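Glutamate ABC superfamily ATP binding cassette transporter, binding protein (PDB 5EYF) binds glutamate in the cleft between two lobes and probably delivers it to an ABC transporter as its extracellular solute receptor. Local coordinates at residues Val43-Ala48 / Gln217-Met222; Val63-Thr66 / Pro72-Lys75; Ala84-Thr89 / Gly201-Lys206. All coordinates share one frame; numbering follows the deposited sequence.

Interaction 1 of 3, residues Val43-Ala48 / Gln217-Met222; sequences VDIAKA and QALEEM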
loop_
_atom_site.group_PDB
_atom_site.type_symbol
_atom_site.label_atom_id
_atom_site.label_comp_id
_atom_site.label_asym_id
_atom_site.label_seq_id
_atom_site.Cartn_x
_atom_site.Cartn_y
_atom_site.Cartn_z
ATOM N N VAL B 43 4.841 -10.645 -15.758
ATOM C CA VAL B 43 4.888 -11.845 -16.594
ATOM C C VAL B 43 5.029 -13.099 -15.730
ATOM O O VAL B 43 4.349 -14.114 -15.959
ATOM C CB VAL B 43 6.034 -11.729 -17.614
ATOM C CG1 VAL B 43 6.244 -13.065 -18.354
ATOM C CG2 VAL B 43 5.735 -10.620 -18.602
ATOM N N ASP B 44 5.922 -13.064 -14.740
ATOM C CA ASP B 44 6.136 -14.268 -13.926
ATOM C C ASP B 44 4.935 -14.587 -13.041
ATOM O O ASP B 44 4.603 -15.764 -12.820
ATOM C CB ASP B 44 7.397 -14.120 -13.075
ATOM C CG ASP B 44 8.675 -14.336 -13.887
ATOM O OD1 ASP B 44 8.589 -14.675 -15.098
ATOM O OD2 ASP B 44 9.768 -14.174 -13.313
ATOM N N ILE B 45 4.308 -13.558 -12.480
ATOM C CA ILE B 45 3.072 -13.772 -11.732
ATOM C C ILE B 45 2.007 -14.394 -12.637
ATOM O O ILE B 45 1.290 -15.323 -12.235
ATOM C CB ILE B 45 2.599 -12.444 -11.093
ATOM C CG1 ILE B 45 3.582 -11.955 -9.970
ATOM C CG2 ILE B 45 1.212 -12.572 -10.523
ATOM C CD1 ILE B 45 3.530 -12.792 -8.691
ATOM N N ALA B 46 1.855 -13.871 -13.867
ATOM C CA ALA B 46 0.886 -14.435 -14.811
ATOM C C ALA B 46 1.145 -15.913 -15.072
ATOM O O ALA B 46 0.211 -16.725 -15.092
ATOM C CB ALA B 46 0.952 -13.668 -16.130
ATOM N N LYS B 47 2.404 -16.274 -15.326
ATOM C CA LYS B 47 2.723 -17.681 -15.587
ATOM C C LYS B 47 2.390 -18.547 -14.378
ATOM O O LYS B 47 1.818 -19.638 -14.523
ATOM C CB LYS B 47 4.196 -17.823 -15.968
ATOM C CG LYS B 47 4.546 -17.174 -17.298
ATOM C CD LYS B 47 6.021 -17.245 -17.556
ATOM C CE LYS B 47 6.338 -16.762 -18.940
ATOM N NZ LYS B 47 7.747 -17.097 -19.320
ATOM N N ALA B 48 2.738 -18.081 -13.178
ATOM C CA ALA B 48 2.471 -18.869 -11.980
ATOM C C ALA B 48 0.970 -19.038 -11.745
ATOM O O ALA B 48 0.513 -20.116 -11.340
ATOM C CB ALA B 48 3.142 -18.208 -10.776
ATOM N N GLN B 217 -7.869 -17.377 -6.032
ATOM C CA GLN B 217 -7.468 -18.619 -5.391
ATOM C C GLN B 217 -6.031 -18.965 -5.741
ATOM O O GLN B 217 -5.270 -19.428 -4.887
ATOM C CB GLN B 217 -8.419 -19.742 -5.829
ATOM C CG GLN B 217 -8.080 -21.127 -5.295
ATOM C CD GLN B 217 -8.251 -21.234 -3.800
ATOM O OE1 GLN B 217 -9.076 -20.542 -3.211
ATOM N NE2 GLN B 217 -7.467 -22.108 -3.171
ATOM N N ALA B 218 -5.649 -18.754 -7.004
ATOM C CA ALA B 218 -4.273 -18.986 -7.430
ATOM C C ALA B 218 -3.301 -18.129 -6.626
ATOM O O ALA B 218 -2.290 -18.630 -6.117
ATOM C CB ALA B 218 -4.143 -18.703 -8.927
ATOM N N LEU B 219 -3.609 -16.828 -6.482
ATOM C CA LEU B 219 -2.764 -15.947 -5.678
ATOM C C LEU B 219 -2.685 -16.428 -4.241
ATOM O O LEU B 219 -1.601 -16.452 -3.653
ATOM C CB LEU B 219 -3.284 -14.500 -5.707
ATOM C CG LEU B 219 -3.048 -13.754 -7.021
ATOM C CD1 LEU B 219 -3.894 -12.478 -7.039
ATOM C CD2 LEU B 219 -1.561 -13.450 -7.154
ATOM N N GLU B 220 -3.829 -16.799 -3.654
ATOM C CA GLU B 220 -3.828 -17.355 -2.298
ATOM C C GLU B 220 -2.852 -18.519 -2.182
ATOM O O GLU B 220 -2.040 -18.580 -1.256
ATOM C CB GLU B 220 -5.239 -17.804 -1.911
ATOM C CG GLU B 220 -5.368 -18.278 -0.466
ATOM C CD GLU B 220 -6.806 -18.614 -0.073
ATOM O OE1 GLU B 220 -7.686 -18.653 -0.962
ATOM O OE2 GLU B 220 -7.061 -18.839 1.130
ATOM N N GLU B 221 -2.922 -19.453 -3.127
ATOM C CA GLU B 221 -2.059 -20.627 -3.089
ATOM C C GLU B 221 -0.590 -20.238 -3.221
ATOM O O GLU B 221 0.276 -20.835 -2.567
ATOM C CB GLU B 221 -2.472 -21.577 -4.210
ATOM C CG GLU B 221 -3.790 -22.333 -3.958
ATOM C CD GLU B 221 -4.188 -23.234 -5.127
ATOM O OE1 GLU B 221 -3.285 -23.720 -5.857
ATOM O OE2 GLU B 221 -5.410 -23.455 -5.320
HETATM N N MSE B 222 -0.297 -19.216 -4.032
HETATM C CA MSE B 222 1.073 -18.795 -4.265
HETATM C C MSE B 222 1.659 -18.088 -3.045
HETATM O O MSE B 222 2.849 -18.200 -2.749
HETATM C CB MSE B 222 1.132 -17.858 -5.476
HETATM C CG MSE B 222 0.834 -18.589 -6.813
HETATM SE SE MSE B 222 0.322 -17.377 -8.236
HETATM C CE MSE B 222 1.846 -16.139 -8.221
#
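M222 turns its CG beside its own backbone N (chi1 -69°) and then bends at chi3 (55°), which carries the methyl CE forward from the selenium to a position between I45 and A48. M222 is a selenomethionine, and its helix 209-225 crosses helix 41-54 here nearly at right angles. Both belong to one of the two alpha/beta lobes of a type II solute-binding protein fold, and the two short segments run 10.8 Å apart at the axes, a wide spacing bridged mainly by the M222 side chain. CE comes closest to A48, lying 3.5 Å from CB, a tight methyl-to-methyl contact. Its other neighbour is CD1 of I45, at 3.8 Å, so the methyl group sits against two residues about one helical turn apart. Selenium follows behind, with M222 SE 3.9 Å from A48 CB. The side chains of I45 and M222 cross obliquely, and the CG2 branch of I45 meets L219 CD2 loosely at 4.5 Å. Everything that touches across the contact is aliphatic or selenium-bearing. Helix 227-235 packs on the same residues: Y228 and I231 touch I45, I231 also reaches A48, and D44 ties that helix down through a salt bridge to K234. The contact therefore joins the helix that follows strand 37-39 to the long helix near the C-terminus. Within helix 209-225, Q217 NE2 donates to the anti lone pair of E221 OE2 at 3.3 Å, with the acceptor almost in the amide plane.

Interaction 2 of 3, residues Val63-Thr66 / Pro72-Lys75; sequences VEVT and PLLK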
loop_
_atom_site.group_PDB
_atom_site.type_symbol
_atom_site.label_atom_id
_atom_site.label_comp_id
_atom_site.label_asym_id
_atom_site.label_seq_id
_atom_site.Cartn_x
_atom_site.Cartn_y
_atom_site.Cartn_z
ATOM N N VAL B 63 -0.146 -10.663 -24.712
ATOM C CA VAL B 63 -0.566 -9.643 -25.666
ATOM C C VAL B 63 -0.126 -8.295 -25.122
ATOM O O VAL B 63 -0.364 -7.981 -23.943
ATOM C CB VAL B 63 -2.095 -9.661 -25.889
ATOM C CG1 VAL B 63 -2.566 -8.453 -26.689
ATOM C CG2 VAL B 63 -2.534 -10.965 -26.536
ATOM N N GLU B 64 0.503 -7.487 -25.962
ATOM C CA GLU B 64 0.926 -6.170 -25.508
ATOM C C GLU B 64 -0.276 -5.269 -25.228
ATOM O O GLU B 64 -1.161 -5.106 -26.081
ATOM C CB GLU B 64 1.837 -5.501 -26.541
ATOM C CG GLU B 64 2.112 -4.069 -26.112
ATOM C CD GLU B 64 3.199 -3.354 -26.881
ATOM O OE1 GLU B 64 3.544 -3.774 -27.998
ATOM O OE2 GLU B 64 3.703 -2.336 -26.350
ATOM N N VAL B 65 -0.278 -4.636 -24.048
ATOM C CA VAL B 65 -1.183 -3.531 -23.759
ATOM C C VAL B 65 -0.360 -2.318 -23.338
ATOM O O VAL B 65 0.797 -2.429 -22.919
ATOM C CB VAL B 65 -2.197 -3.875 -22.643
ATOM C CG1 VAL B 65 -2.939 -5.158 -22.974
ATOM C CG2 VAL B 65 -1.493 -3.963 -21.274
ATOM N N THR B 66 -0.985 -1.149 -23.438
ATOM C CA THR B 66 -0.483 0.069 -22.833
ATOM C C THR B 66 -1.486 0.525 -21.773
ATOM O O THR B 66 -2.582 -0.024 -21.643
ATOM C CB THR B 66 -0.295 1.178 -23.868
ATOM O OG1 THR B 66 -1.588 1.628 -24.296
ATOM C CG2 THR B 66 0.497 0.656 -25.071
ATOM N N PRO B 72 -9.719 -1.085 -23.002
ATOM C CA PRO B 72 -10.411 -1.434 -24.260
ATOM C C PRO B 72 -10.155 -2.856 -24.740
ATOM O O PRO B 72 -11.111 -3.546 -25.103
ATOM C CB PRO B 72 -9.881 -0.380 -25.244
ATOM C CG PRO B 72 -9.623 0.802 -24.388
ATOM C CD PRO B 72 -9.064 0.233 -23.094
ATOM N N LEU B 73 -8.910 -3.343 -24.670
ATOM C CA LEU B 73 -8.602 -4.707 -25.089
ATOM C C LEU B 73 -9.231 -5.735 -24.164
ATOM O O LEU B 73 -9.730 -6.769 -24.623
ATOM C CB LEU B 73 -7.091 -4.901 -25.136
ATOM C CG LEU B 73 -6.445 -4.198 -26.323
ATOM C CD1 LEU B 73 -4.931 -4.165 -26.151
ATOM C CD2 LEU B 73 -6.827 -4.950 -27.578
ATOM N N LEU B 74 -9.198 -5.476 -22.852
ATOM C CA LEU B 74 -9.846 -6.386 -21.914
ATOM C C LEU B 74 -11.350 -6.458 -22.159
ATOM O O LEU B 74 -11.925 -7.550 -22.223
ATOM C CB LEU B 74 -9.570 -5.946 -20.481
ATOM C CG LEU B 74 -10.171 -6.885 -19.424
ATOM C CD1 LEU B 74 -9.494 -8.253 -19.403
ATOM C CD2 LEU B 74 -10.028 -6.250 -18.041
ATOM N N LYS B 75 -12.016 -5.302 -22.263
ATOM C CA LYS B 75 -13.467 -5.328 -22.356
ATOM C C LYS B 75 -13.935 -5.879 -23.693
ATOM O O LYS B 75 -15.055 -6.390 -23.790
ATOM C CB LYS B 75 -14.024 -3.923 -22.091
ATOM C CG LYS B 75 -13.682 -3.431 -20.667
ATOM C CD LYS B 75 -14.539 -2.237 -20.238
ATOM C CE LYS B 75 -16.021 -2.582 -20.163
ATOM N NZ LYS B 75 -16.348 -3.353 -18.933
#
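The flat group here is the peptide that joins E64 to V65, and L73 meets it at the carbonyl oxygen, with CD1 3.9 Å from E64 O, instead of lying over the middle of either face. The same methyl touches V65, L73 CD1 lying 3.9 Å from V65 CG1, so one branch of the leucine makes both contacts. The two segments form the first half of a beta-alpha-beta crossover: strand 59-64 leads into helix 70-75, and the chain then enters the parallel strand 81-82, with strand 16-21 lying between the two in the sheet. L73 and V65 approach alongside and slide past each other in opposite directions. V65 holds CG1 beside its backbone N (chi1 -54°), the rotation that offers this branch to the leucine. I79 packs against V65 and N78 against L73, both from the loop after the helix. V65 also lies next to K22 and R70, two residues that bind L-glutamate, so this small apolar junction backs the ligand pocket. Just beyond, T66 N is hydrogen-bonded to T69 OG1.

Interaction 3 of 3, residues Ala84-Thr89 / Gly201-Lys206; sequences ATMTIT and GIAINK. With GLU (glutamic acid), chain E.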
loop_
_atom_site.group_PDB
_atom_site.type_symbol
_atom_site.label_atom_id
_atom_site.label_comp_id
_atom_site.label_asym_id
_atom_site.label_seq_id
_atom_site.Cartn_x
_atom_site.Cartn_y
_atom_site.Cartn_z
ATOM N N ALA B 84 -0.444 -5.500 -15.604
ATOM C CA ALA B 84 0.326 -4.492 -16.328
ATOM C C ALA B 84 0.419 -3.246 -15.461
ATOM O O ALA B 84 -0.182 -2.223 -15.789
ATOM C CB ALA B 84 -0.319 -4.155 -17.698
ATOM N N THR B 85 1.124 -3.355 -14.330
ATOM C CA THR B 85 1.357 -2.252 -13.371
ATOM C C THR B 85 0.106 -1.399 -13.165
ATOM O O THR B 85 0.154 -0.168 -13.185
ATOM C CB THR B 85 2.549 -1.369 -13.799
ATOM O OG1 THR B 85 2.293 -0.722 -15.072
ATOM C CG2 THR B 85 3.808 -2.214 -13.922
HETATM N N MSE B 86 -1.023 -2.060 -12.940
HETATM C CA MSE B 86 -2.314 -1.363 -12.942
HETATM C C MSE B 86 -2.880 -1.124 -11.555
HETATM O O MSE B 86 -3.227 -2.070 -10.857
HETATM C CB MSE B 86 -3.335 -2.154 -13.740
HETATM C CG MSE B 86 -4.608 -1.340 -14.013
HETATM SE SE MSE B 86 -5.679 -2.376 -15.268
HETATM C CE MSE B 86 -7.240 -1.240 -15.341
ATOM N N THR B 87 -2.990 0.139 -11.167
ATOM C CA THR B 87 -3.491 0.455 -9.839
ATOM C C THR B 87 -4.995 0.232 -9.747
ATOM O O THR B 87 -5.761 0.570 -10.673
ATOM C CB THR B 87 -3.160 1.921 -9.519
ATOM O OG1 THR B 87 -1.742 2.078 -9.573
ATOM C CG2 THR B 87 -3.674 2.335 -8.134
ATOM N N ILE B 88 -5.414 -0.318 -8.611
ATOM C CA ILE B 88 -6.825 -0.455 -8.266
ATOM C C ILE B 88 -7.366 0.905 -7.856
ATOM O O ILE B 88 -6.869 1.522 -6.898
ATOM C CB ILE B 88 -7.004 -1.471 -7.122
ATOM C CG1 ILE B 88 -6.458 -2.832 -7.549
ATOM C CG2 ILE B 88 -8.476 -1.612 -6.763
ATOM C CD1 ILE B 88 -6.564 -3.863 -6.477
ATOM N N THR B 89 -8.414 1.344 -8.541
ATOM C CA THR B 89 -9.130 2.566 -8.162
ATOM C C THR B 89 -10.632 2.308 -8.249
ATOM O O THR B 89 -11.084 1.488 -9.049
ATOM C CB THR B 89 -8.773 3.786 -9.043
ATOM O OG1 THR B 89 -9.384 3.664 -10.339
ATOM C CG2 THR B 89 -7.247 3.995 -9.167
ATOM N N GLY B 201 -3.470 -4.433 -9.064
ATOM C CA GLY B 201 -4.350 -5.579 -9.155
ATOM C C GLY B 201 -4.374 -6.120 -10.570
ATOM O O GLY B 201 -3.929 -5.467 -11.521
ATOM N N ILE B 202 -4.863 -7.353 -10.691
ATOM C CA ILE B 202 -5.120 -7.961 -11.996
ATOM C C ILE B 202 -6.536 -7.606 -12.403
ATOM O O ILE B 202 -7.483 -7.892 -11.670
ATOM C CB ILE B 202 -4.922 -9.483 -11.942
ATOM C CG1 ILE B 202 -3.464 -9.780 -11.605
ATOM C CG2 ILE B 202 -5.378 -10.180 -13.276
ATOM C CD1 ILE B 202 -3.245 -11.270 -11.181
ATOM N N ALA B 203 -6.698 -6.993 -13.585
ATOM C CA ALA B 203 -8.020 -6.589 -14.015
ATOM C C ALA B 203 -8.650 -7.663 -14.888
ATOM O O ALA B 203 -8.006 -8.205 -15.789
ATOM C CB ALA B 203 -7.956 -5.265 -14.769
ATOM N N ILE B 204 -9.926 -7.931 -14.627
ATOM C CA ILE B 204 -10.715 -8.925 -15.337
ATOM C C ILE B 204 -12.028 -8.266 -15.761
ATOM O O ILE B 204 -12.567 -7.409 -15.048
ATOM C CB ILE B 204 -10.920 -10.172 -14.446
ATOM C CG1 ILE B 204 -9.545 -10.819 -14.157
ATOM C CG2 ILE B 204 -11.944 -11.164 -15.032
ATOM C CD1 ILE B 204 -9.567 -11.959 -13.186
ATOM N N ASN B 205 -12.512 -8.591 -16.958
ATOM C CA ASN B 205 -13.744 -7.942 -17.398
ATOM C C ASN B 205 -14.891 -8.285 -16.452
ATOM O O ASN B 205 -14.888 -9.326 -15.782
ATOM C CB ASN B 205 -14.104 -8.377 -18.825
ATOM C CG ASN B 205 -15.086 -7.446 -19.496
ATOM O OD1 ASN B 205 -15.285 -6.311 -19.052
ATOM N ND2 ASN B 205 -15.714 -7.916 -20.562
ATOM N N LYS B 206 -15.878 -7.398 -16.403
ATOM C CA LYS B 206 -17.125 -7.696 -15.723
ATOM C C LYS B 206 -17.768 -8.949 -16.317
ATOM O O LYS B 206 -17.655 -9.229 -17.517
ATOM C CB LYS B 206 -18.082 -6.505 -15.844
ATOM C CG LYS B 206 -17.513 -5.199 -15.331
ATOM C CD LYS B 206 -17.476 -5.178 -13.810
ATOM C CE LYS B 206 -17.075 -3.798 -13.249
ATOM N NZ LYS B 206 -16.883 -3.867 -11.781
HETATM N N GLU E . 0.127 2.178 -11.713
HETATM C CA GLU E . -0.283 3.437 -12.355
HETATM C C GLU E . -1.602 3.253 -13.091
HETATM O O GLU E . -2.168 2.152 -13.125
HETATM C CB GLU E . 0.801 3.968 -13.314
HETATM C CG GLU E . 1.394 2.922 -14.258
HETATM C CD GLU E . 0.467 2.493 -15.392
HETATM O OE1 GLU E . 0.614 1.353 -15.845
HETATM O OE2 GLU E . -0.347 3.302 -15.894
HETATM O OXT GLU E . -2.152 4.218 -13.660
HETATM O O HOH W 1 -1.568 -4.971 -12.966
#
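M86 and I88 extend from the binding loop onto strand 198-205, while T85 and T87, alternating with them, turn the other way to the bound glutamate. The selenomethionine M86 is fully extended, and its selenium rests on the methyl group of A203, with M86 SE 3.7 Å from A203 CB. I88 instead lays its CG1-CD1 arm against a backbone: CG1 is 3.7 Å from G201 N, and CD1 lies by the glycine CA. Between these two side chains a single direct hydrogen bond joins the segments, G201 N to M86 O at 3.0 Å and nearly straight (162°). A water adds a second bridge, accepting from the amides of A84 and M86 and donating to G201 O.

On the ligand side, T85 OG1 donates to the side-chain carboxylate of glutamate, 2.8 Å from OE1; chi1 of 63° is the rotation that brings this hydroxyl to the carboxylate. T87 N gives an almost straight bond to the ligand's alpha-carboxylate, 2.9 Å from GLU O. The ligand's amino nitrogen donates to both T85 O and T87 OG1, each 2.8 Å from GLU N. K22, S67, R70, R92 and D174 also hydrogen-bond the ligand, and E198 holds T87 OG1 as a second-shell partner.

M86 also lies beside R70 and R92, so the apolar packing directly adjoins the charged pocket. Since the backbone that reads the ligand is fixed from behind by G201 and the water, its amide and carbonyl groups are probably preset for an amino acid, with the cationic neighbours likely to stabilise the two carboxylates.

Interaction 1 encloses the other two along the chain, and interaction 2 closes before interaction 3 opens. All three lie in the lobe containing the parallel sheet of strands 59-64, 16-21 and 81-82; strand 198-205 pairs instead with 96-98 and 103-112, though A203 makes a backbone bond to I82. Interactions 2 and 3 have centres 11 Å apart and touch: L74 CD2 lies 3.6 Å from A203 O, and K75 NZ makes a probable hydrogen bond to N205 OD1 at 3.1 Å. Interaction 1 is about 15 Å from interaction 3 between centres, but helix 209-225 directly follows strand 198-205. The glutamate-binding loop thus sits within a framework joining early and late parts of the chain.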